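Local coordinates for protein TqaA (Penicillium aethiopicum, PDB 5DLK) that probably closes and releases a nonribosomal peptide as a macrocycle through the terminal condensation-like domain of a large fungal synthetase, the part present here, at residues A[186-189]-A[190-194]; A[57-60]-A[61-65]. All coordinates share one frame; numbering follows the deposited sequence.

Interaction 1 of 2, residues A[186-189]-A[190-194]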
loop_
_atom_site.group_PDB
_atom_site.type_symbol
_atom_site.label_atom_id
_atom_site.label_comp_id
_atom_site.label_asym_id
_atom_site.label_seq_id
_atom_site.Cartn_x
_atom_site.Cartn_y
_atom_site.Cartn_z
ATOM N N ILE A 186 -6.111 0.204 -6.855
ATOM C CA ILE A 186 -5.914 -1.005 -7.664
ATOM C C ILE A 186 -7.214 -1.524 -8.329
ATOM O O ILE A 186 -7.144 -2.049 -9.445
ATOM C CB ILE A 186 -5.230 -2.157 -6.853
ATOM C CG1 ILE A 186 -4.786 -3.291 -7.792
ATOM C CG2 ILE A 186 -6.090 -2.689 -5.712
ATOM C CD1 ILE A 186 -3.761 -2.861 -8.811
ATOM N N PRO A 187 -8.401 -1.349 -7.697
ATOM C CA PRO A 187 -9.551 -1.813 -8.486
ATOM C C PRO A 187 -9.805 -0.952 -9.719
ATOM O O PRO A 187 -10.460 -1.411 -10.662
ATOM C CB PRO A 187 -10.727 -1.711 -7.497
ATOM C CG PRO A 187 -10.087 -1.679 -6.136
ATOM C CD PRO A 187 -8.838 -0.880 -6.365
ATOM N N LYS A 188 -9.262 0.262 -9.720
ATOM C CA LYS A 188 -9.416 1.176 -10.837
ATOM C C LYS A 188 -8.516 0.744 -11.997
ATOM O O LYS A 188 -8.840 0.959 -13.165
ATOM C CB LYS A 188 -9.088 2.610 -10.407
ATOM C CG LYS A 188 -9.828 3.687 -11.183
ATOM C CD LYS A 188 -11.307 3.679 -10.848
ATOM C CE LYS A 188 -12.059 4.724 -11.653
ATOM N NZ LYS A 188 -13.510 4.767 -11.301
ATOM N N LEU A 189 -7.373 0.149 -11.674
ATOM C CA LEU A 189 -6.513 -0.403 -12.710
ATOM C C LEU A 189 -7.307 -1.474 -13.469
ATOM O O LEU A 189 -7.300 -1.514 -14.708
ATOM C CB LEU A 189 -5.219 -0.986 -12.105
ATOM C CG LEU A 189 -4.072 -1.438 -13.026
ATOM C CD1 LEU A 189 -2.735 -1.501 -12.285
ATOM C CD2 LEU A 189 -4.366 -2.789 -13.648
ATOM N N PHE A 190 -7.994 -2.332 -12.721
ATOM C CA PHE A 190 -8.717 -3.454 -13.326
ATOM C C PHE A 190 -9.960 -2.989 -14.091
ATOM O O PHE A 190 -10.239 -3.486 -15.182
ATOM C CB PHE A 190 -9.117 -4.478 -12.258
ATOM C CG PHE A 190 -7.952 -5.090 -11.523
ATOM C CD1 PHE A 190 -6.752 -5.357 -12.179
ATOM C CD2 PHE A 190 -8.057 -5.383 -10.170
ATOM C CE1 PHE A 190 -5.680 -5.920 -11.497
ATOM C CE2 PHE A 190 -6.997 -5.952 -9.478
ATOM C CZ PHE A 190 -5.804 -6.222 -10.142
ATOM N N SER A 191 -10.708 -2.039 -13.530
ATOM C CA SER A 191 -11.924 -1.555 -14.194
ATOM C C SER A 191 -11.598 -0.718 -15.443
ATOM O O SER A 191 -12.312 -0.803 -16.440
ATOM C CB SER A 191 -12.808 -0.765 -13.217
ATOM O OG SER A 191 -12.201 0.445 -12.806
ATOM N N ASP A 192 -10.512 0.058 -15.403
ATOM C CA ASP A 192 -10.010 0.741 -16.594
ATOM C C ASP A 192 -9.577 -0.256 -17.674
ATOM O O ASP A 192 -9.863 -0.048 -18.854
ATOM C CB ASP A 192 -8.840 1.663 -16.256
ATOM C CG ASP A 192 -9.289 2.967 -15.602
ATOM O OD1 ASP A 192 -10.476 3.064 -15.206
ATOM O OD2 ASP A 192 -8.447 3.887 -15.483
ATOM N N PHE A 193 -8.882 -1.321 -17.281
ATOM C CA PHE A 193 -8.471 -2.349 -18.244
ATOM C C PHE A 193 -9.698 -2.921 -18.960
ATOM O O PHE A 193 -9.757 -2.948 -20.189
ATOM C CB PHE A 193 -7.689 -3.485 -17.562
ATOM C CG PHE A 193 -7.088 -4.476 -18.533
ATOM C CD1 PHE A 193 -7.868 -5.481 -19.097
ATOM C CD2 PHE A 193 -5.741 -4.420 -18.859
ATOM C CE1 PHE A 193 -7.321 -6.392 -19.986
ATOM C CE2 PHE A 193 -5.185 -5.335 -19.745
ATOM C CZ PHE A 193 -5.979 -6.321 -20.308
ATOM N N ALA A 194 -10.676 -3.361 -18.181
ATOM C CA ALA A 194 -11.881 -3.956 -18.738
ATOM C C ALA A 194 -12.605 -2.972 -19.654
ATOM O O ALA A 194 -13.025 -3.338 -20.754
ATOM C CB ALA A 194 -12.791 -4.424 -17.638
#
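P187, K188 and L189 each pass their carbonyl to the amide four residues on, making 186-194 the opening turns of an alpha-helix; S191 N to P187 O measures 2.9 Å, whereas F190 N to I186 O, at 3.4 Å, is weak. The F190 ring swings back toward the helix start, its CG lying beside the backbone N (chi1 -61°), which sets I186 O over one ring face, off toward the rim and 3.5 Å from CD2. I186 CG1 meets the ring at CE2, 3.8 Å away. L189 CD2 comes in obliquely at CD1, also at 3.8 Å. Cutting F190 back to an alanine would probably leave I186 CG1 and L189 CD2 without the ring they pack on, and W72 and Y70 without their edge-to-face partner. On another side of the helix, S191 OG folds back onto the backbone, 3.3 Å from P187 O and 3.4 Å from K188 O; both bonds are weak, and which carbonyl takes the proton is not settled. The D192 carboxylate belongs elsewhere: OD2 forms a salt bridge with R94 and a hydrogen bond with H95. K188 runs past it, NZ 5.2 Å from D192 OD1; the opposite charges may attract weakly, but their charged atoms do not touch. I186 lies beside G183, a residue that binds the phosphopantetheine arm. L189 packs on I174 and I176 of strand 169-177 and on L91 of helix 81-94, and F193 continues the same seam against L172, L84 and T87, so one side of helix 186-197 packs against both that strand and that helix.

Interaction 2 of 2, residues A[57-60]-A[61-65]; sequences AQHV and FIKRG
H59 turns CG anti to its own backbone N (chi1 -156°), while K63 CG lies beside its own N (chi1 -78°) and the chain runs extended from CB to CE, which brings CE to the imidazole. That carbon sits over one face of the ring, 3.6 Å from the centroid and shifted toward the rim, a CH-pi contact. The bend at chi4 turns NZ toward a water that bridges the two ends, 2.9 Å from H59 NE2 and 2.9 Å from K63 NZ, which donates to it. R64 works on the backbone instead. Its chain is extended from CG to NE, and NH1 bonds to V60 O at 2.9 Å, close to the guanidinium plane but well to the side of the carbonyl direction (C=O...N 112°). R64 N adds a weak bond to the same oxygen at 3.3 Å, and V60 CG1 covers one guanidinium face, 3.6 Å from NH1. The far side of the group is tied down by a salt bridge from NE to E421. Helix 56-63 ends here in a Schellman motif: G65, with positive phi, gives its N to I62 O at 3.0 Å, and T66 N returns to F61 O. Earlier in the helix, I62 N bonds to Q58 O in the carbonyl plane. The Q58 amide is fixed at both atoms, OE1 by T55 N at the helix start and NE2 by S179 O and Q111 OE1. F61 lies with A57 O obliquely to its ring and stacks on H178, its side chain about 9 Å from that of the phosphopantetheine-binding G183.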
loop_
_atom_site.group_PDB
_atom_site.type_symbol
_atom_site.label_atom_id
_atom_site.label_comp_id
_atom_site.label_asym_id
_atom_site.label_seq_id
_atom_site.Cartn_x
_atom_site.Cartn_y
_atom_site.Cartn_z
ATOM N N ALA A 57 6.768 6.609 1.550
ATOM C CA ALA A 57 5.921 5.408 1.531
ATOM C C ALA A 57 6.258 4.511 0.328
ATOM O O ALA A 57 6.330 3.289 0.446
ATOM C CB ALA A 57 4.439 5.793 1.511
ATOM N N GLN A 58 6.456 5.122 -0.834
ATOM C CA GLN A 58 6.939 4.342 -1.983
ATOM C C GLN A 58 8.212 3.592 -1.655
ATOM O O GLN A 58 8.358 2.406 -1.984
ATOM C CB GLN A 58 7.176 5.257 -3.185
ATOM C CG GLN A 58 5.901 5.657 -3.882
ATOM C CD GLN A 58 6.197 6.503 -5.102
ATOM O OE1 GLN A 58 6.803 7.572 -4.983
ATOM N NE2 GLN A 58 5.818 6.008 -6.289
ATOM N N HIS A 59 9.142 4.290 -1.015
ATOM C CA HIS A 59 10.419 3.698 -0.613
ATOM C C HIS A 59 10.266 2.568 0.402
ATOM O O HIS A 59 11.025 1.595 0.385
ATOM C CB HIS A 59 11.328 4.785 -0.037
ATOM C CG HIS A 59 12.785 4.463 -0.119
ATOM N ND1 HIS A 59 13.739 5.151 0.598
ATOM C CD2 HIS A 59 13.456 3.525 -0.833
ATOM C CE1 HIS A 59 14.935 4.658 0.326
ATOM N NE2 HIS A 59 14.790 3.667 -0.537
ATOM N N VAL A 60 9.304 2.703 1.310
ATOM C CA VAL A 60 9.005 1.618 2.251
ATOM C C VAL A 60 8.751 0.329 1.490
ATOM O O VAL A 60 9.329 -0.723 1.791
ATOM C CB VAL A 60 7.769 1.941 3.131
ATOM C CG1 VAL A 60 7.195 0.666 3.787
ATOM C CG2 VAL A 60 8.137 2.971 4.177
ATOM N N PHE A 61 7.884 0.412 0.491
ATOM C CA PHE A 61 7.522 -0.792 -0.257
ATOM C C PHE A 61 8.684 -1.311 -1.095
ATOM O O PHE A 61 8.887 -2.515 -1.194
ATOM C CB PHE A 61 6.300 -0.516 -1.135
ATOM C CG PHE A 61 5.017 -0.453 -0.367
ATOM C CD1 PHE A 61 4.625 -1.522 0.424
ATOM C CD2 PHE A 61 4.207 0.680 -0.414
ATOM C CE1 PHE A 61 3.444 -1.479 1.157
ATOM C CE2 PHE A 61 3.016 0.737 0.314
ATOM C CZ PHE A 61 2.634 -0.356 1.109
ATOM N N ILE A 62 9.445 -0.414 -1.711
ATOM C CA ILE A 62 10.574 -0.848 -2.545
ATOM C C ILE A 62 11.636 -1.568 -1.719
ATOM O O ILE A 62 12.130 -2.643 -2.111
ATOM C CB ILE A 62 11.187 0.352 -3.315
ATOM C CG1 ILE A 62 10.172 0.824 -4.360
ATOM C CG2 ILE A 62 12.494 -0.051 -3.977
ATOM C CD1 ILE A 62 10.497 2.161 -5.005
ATOM N N LYS A 63 11.940 -1.024 -0.537
ATOM C CA LYS A 63 12.950 -1.622 0.319
ATOM C C LYS A 63 12.553 -3.005 0.795
ATOM O O LYS A 63 13.410 -3.814 1.147
ATOM C CB LYS A 63 13.212 -0.750 1.555
ATOM C CG LYS A 63 14.078 0.472 1.338
ATOM C CD LYS A 63 14.360 1.089 2.727
ATOM C CE LYS A 63 15.129 2.392 2.662
ATOM N NZ LYS A 63 16.431 2.238 1.934
ATOM N N ARG A 64 11.251 -3.260 0.827
ATOM C CA ARG A 64 10.719 -4.531 1.303
ATOM C C ARG A 64 10.391 -5.505 0.155
ATOM O O ARG A 64 9.769 -6.566 0.365
ATOM C CB ARG A 64 9.491 -4.265 2.171
ATOM C CG ARG A 64 9.906 -3.685 3.553
ATOM C CD ARG A 64 8.800 -2.909 4.250
ATOM N NE ARG A 64 9.317 -2.315 5.493
ATOM C CZ ARG A 64 10.098 -1.233 5.561
ATOM N NH1 ARG A 64 10.504 -0.594 4.456
ATOM N NH2 ARG A 64 10.511 -0.799 6.747
ATOM N N GLY A 65 10.819 -5.146 -1.052
ATOM C CA GLY A 65 10.666 -6.041 -2.196
ATOM C C GLY A 65 9.210 -6.332 -2.498
ATOM O O GLY A 65 8.862 -7.446 -2.912
HETATM O O HOH W 1 16.952 1.837 -0.885
#

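Overall arrangement
Both contacts are local, each within one helix of the condensation-like domain; their centres lie about 23 Å apart and their nearest atoms about 11 Å, without touching. Interaction 1 is the more buried, at the start of helix 186-197, and its chemistry is mainly apolar and aromatic. Interaction 2 finishes the short helix 56-63 nearer the centre of the folded chain, where a partly exposed side carries charged groups, a water and a carbonyl held by an arginine. The two are linked indirectly through the segment after strand 169-177: residues 186-189 adjoin G183, next to the phosphopantetheine site, whereas 57-65 meet H178 and S179, somewhat farther off.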